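Local structure of methyltransferase (Thermus thermophilus, 1WS6) at residues L46-A50 against M116-M122. The protein is probably an S-adenosylmethionine-dependent methyltransferase, of a family related to enzymes that methylate guanine in 16S ribosomal RNA. Sequence-based numbering, arbitrary orientation.
Sequences LDPFA and MAPPYAM. Unlike the reference sequence in segment 46-50: Pro48 (reference Leu).
The ring of Phe49 lies against Pro118, with the CB of Pro118 over one face. That carbon is 3.7 Å from the ring centroid and 17° off the normal, a CH-pi contact displaced toward the CD1-CE1 side. CG of Phe49 is anti to its own carbonyl carbon (chi1 -76°), which brings the ring across to the 116-122 loop. Met116 and Met122, both selenomethionines, add Met-aromatic contacts. Met116 meets the ring edge: its extended chain bends at chi3, placing CE near the ring plane, 3.4 Å from Phe49 CD1. The same methyl lies 3.3 Å from Pro48 CG, between proline and phenylalanine. Met122 approaches obliquely from the opposite direction, with SE 3.8 Å from Phe49 CE2. A type I turn from Pro119 brings Met122 back to the ring. With only the methyl of an alanine at Phe49, Pro118 CB would probably lose the face it rests on and both selenomethionines their common aromatic partner.

No direct hydrogen bond joins the segments. Water 2 lies within hydrogen-bonding distance of both Phe49 O (2.7 Å) and Ala117 O (2.8 Å), two carbonyls that can meet only through a donor. Water 1 lies 2.8 Å from Pro48 O, but its 2.5 Å distance to Ala117 N is doubtfully short.

The contact joins the ends of adjacent parallel strands 44-48 and 111-116. Gly51 follows in a probable cofactor-binding glycine-rich loop, and Ala117-Tyr120 match the family's (D/N)PPY position with alanine first. The chemistry implies an apolar contact of proline, aromatic ring and selenomethionine between two probable active-site loops, with water between their backbones.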
loop_
_atom_site.group_PDB
_atom_site.type_symbol
_atom_site.label_atom_id
_atom_site.label_comp_id
_atom_site.label_asym_id
_atom_site.label_seq_id
_atom_site.Cartn_x
_atom_site.Cartn_y
_atom_site.Cartn_z
ATOM N N LEU A 46 -4.865 3.061 -2.691
ATOM C CA LEU A 46 -5.426 2.421 -1.502
ATOM C C LEU A 46 -4.363 1.559 -0.836
ATOM O O LEU A 46 -3.753 0.706 -1.480
ATOM C CB LEU A 46 -6.620 1.538 -1.905
ATOM C CG LEU A 46 -7.709 1.139 -0.886
ATOM C CD1 LEU A 46 -8.066 -0.335 -1.037
ATOM C CD2 LEU A 46 -7.235 1.419 0.529
ATOM N N ASP A 47 -4.133 1.771 0.451
ATOM C CA ASP A 47 -3.128 0.982 1.155
ATOM C C ASP A 47 -3.658 0.373 2.439
ATOM O O ASP A 47 -3.507 0.941 3.520
ATOM C CB ASP A 47 -1.887 1.830 1.452
ATOM C CG ASP A 47 -0.840 1.085 2.289
ATOM O OD1 ASP A 47 -0.844 -0.164 2.308
ATOM O OD2 ASP A 47 0.006 1.755 2.924
ATOM N N PRO A 48 -4.311 -0.787 2.330
ATOM C CA PRO A 48 -4.876 -1.510 3.478
ATOM C C PRO A 48 -3.686 -2.203 4.137
ATOM O O PRO A 48 -2.760 -2.633 3.446
ATOM C CB PRO A 48 -5.836 -2.496 2.823
ATOM C CG PRO A 48 -5.115 -2.834 1.536
ATOM C CD PRO A 48 -4.557 -1.504 1.066
ATOM N N PHE A 49 -3.704 -2.300 5.460
ATOM C CA PHE A 49 -2.596 -2.906 6.199
ATOM C C PHE A 49 -1.414 -1.967 6.185
ATOM O O PHE A 49 -0.267 -2.397 6.242
ATOM C CB PHE A 49 -2.169 -4.244 5.600
ATOM C CG PHE A 49 -3.099 -5.358 5.912
ATOM C CD1 PHE A 49 -3.810 -5.986 4.908
ATOM C CD2 PHE A 49 -3.277 -5.775 7.222
ATOM C CE1 PHE A 49 -4.685 -7.012 5.199
ATOM C CE2 PHE A 49 -4.147 -6.799 7.522
ATOM C CZ PHE A 49 -4.853 -7.418 6.510
ATOM N N ALA A 50 -1.696 -0.678 6.084
ATOM C CA ALA A 50 -0.629 0.303 6.099
ATOM C C ALA A 50 -0.044 0.135 7.492
ATOM O O ALA A 50 -0.718 -0.370 8.387
ATOM C CB ALA A 50 -1.203 1.696 5.928
HETATM N N MSE A 116 -1.196 -3.952 -1.281
HETATM C CA MSE A 116 -1.374 -4.662 -0.031
HETATM C C MSE A 116 -0.148 -5.473 0.382
HETATM O O MSE A 116 0.288 -6.374 -0.329
HETATM C CB MSE A 116 -2.596 -5.569 -0.137
HETATM C CG MSE A 116 -2.830 -6.438 1.070
HETATM SE SE MSE A 116 -4.543 -7.330 0.986
HETATM C CE MSE A 116 -5.528 -6.031 1.978
ATOM N N ALA A 117 0.408 -5.137 1.539
ATOM C CA ALA A 117 1.564 -5.839 2.074
ATOM C C ALA A 117 1.263 -6.220 3.525
ATOM O O ALA A 117 1.819 -5.652 4.468
ATOM C CB ALA A 117 2.804 -4.952 1.998
ATOM N N PRO A 118 0.363 -7.188 3.717
ATOM C CA PRO A 118 -0.002 -7.630 5.062
ATOM C C PRO A 118 1.097 -8.456 5.717
ATOM O O PRO A 118 1.986 -8.964 5.040
ATOM C CB PRO A 118 -1.275 -8.434 4.821
ATOM C CG PRO A 118 -1.047 -9.033 3.480
ATOM C CD PRO A 118 -0.383 -7.932 2.686
ATOM N N PRO A 119 1.065 -8.574 7.053
ATOM C CA PRO A 119 2.090 -9.363 7.737
ATOM C C PRO A 119 2.029 -10.818 7.287
ATOM O O PRO A 119 0.987 -11.459 7.366
ATOM C CB PRO A 119 1.751 -9.167 9.214
ATOM C CG PRO A 119 0.294 -8.889 9.206
ATOM C CD PRO A 119 0.134 -7.971 8.022
ATOM N N TYR A 120 3.164 -11.313 6.807
ATOM C CA TYR A 120 3.319 -12.670 6.286
ATOM C C TYR A 120 2.782 -13.824 7.130
ATOM O O TYR A 120 2.655 -14.949 6.635
ATOM C CB TYR A 120 4.797 -12.912 5.971
ATOM C CG TYR A 120 5.318 -11.968 4.916
ATOM C CD1 TYR A 120 6.669 -11.910 4.601
ATOM C CD2 TYR A 120 4.444 -11.138 4.220
ATOM C CE1 TYR A 120 7.133 -11.043 3.614
ATOM C CE2 TYR A 120 4.896 -10.277 3.242
ATOM C CZ TYR A 120 6.237 -10.230 2.940
ATOM O OH TYR A 120 6.669 -9.364 1.959
ATOM N N ALA A 121 2.465 -13.555 8.390
ATOM C CA ALA A 121 1.951 -14.595 9.269
ATOM C C ALA A 121 0.493 -14.914 8.943
ATOM O O ALA A 121 0.010 -16.015 9.229
ATOM C CB ALA A 121 2.084 -14.160 10.734
HETATM N N MSE A 122 -0.203 -13.949 8.348
HETATM C CA MSE A 122 -1.601 -14.133 7.981
HETATM C C MSE A 122 -1.726 -14.978 6.716
HETATM O O MSE A 122 -0.730 -15.308 6.080
HETATM C CB MSE A 122 -2.265 -12.778 7.765
HETATM C CG MSE A 122 -2.233 -11.918 8.986
HETATM SE SE MSE A 122 -2.927 -10.173 8.663
HETATM C CE MSE A 122 -4.821 -10.482 8.893
HETATM O O HOH W 1 -0.115 -2.992 2.735
HETATM O O HOH W 2 2.174 -3.049 5.312
#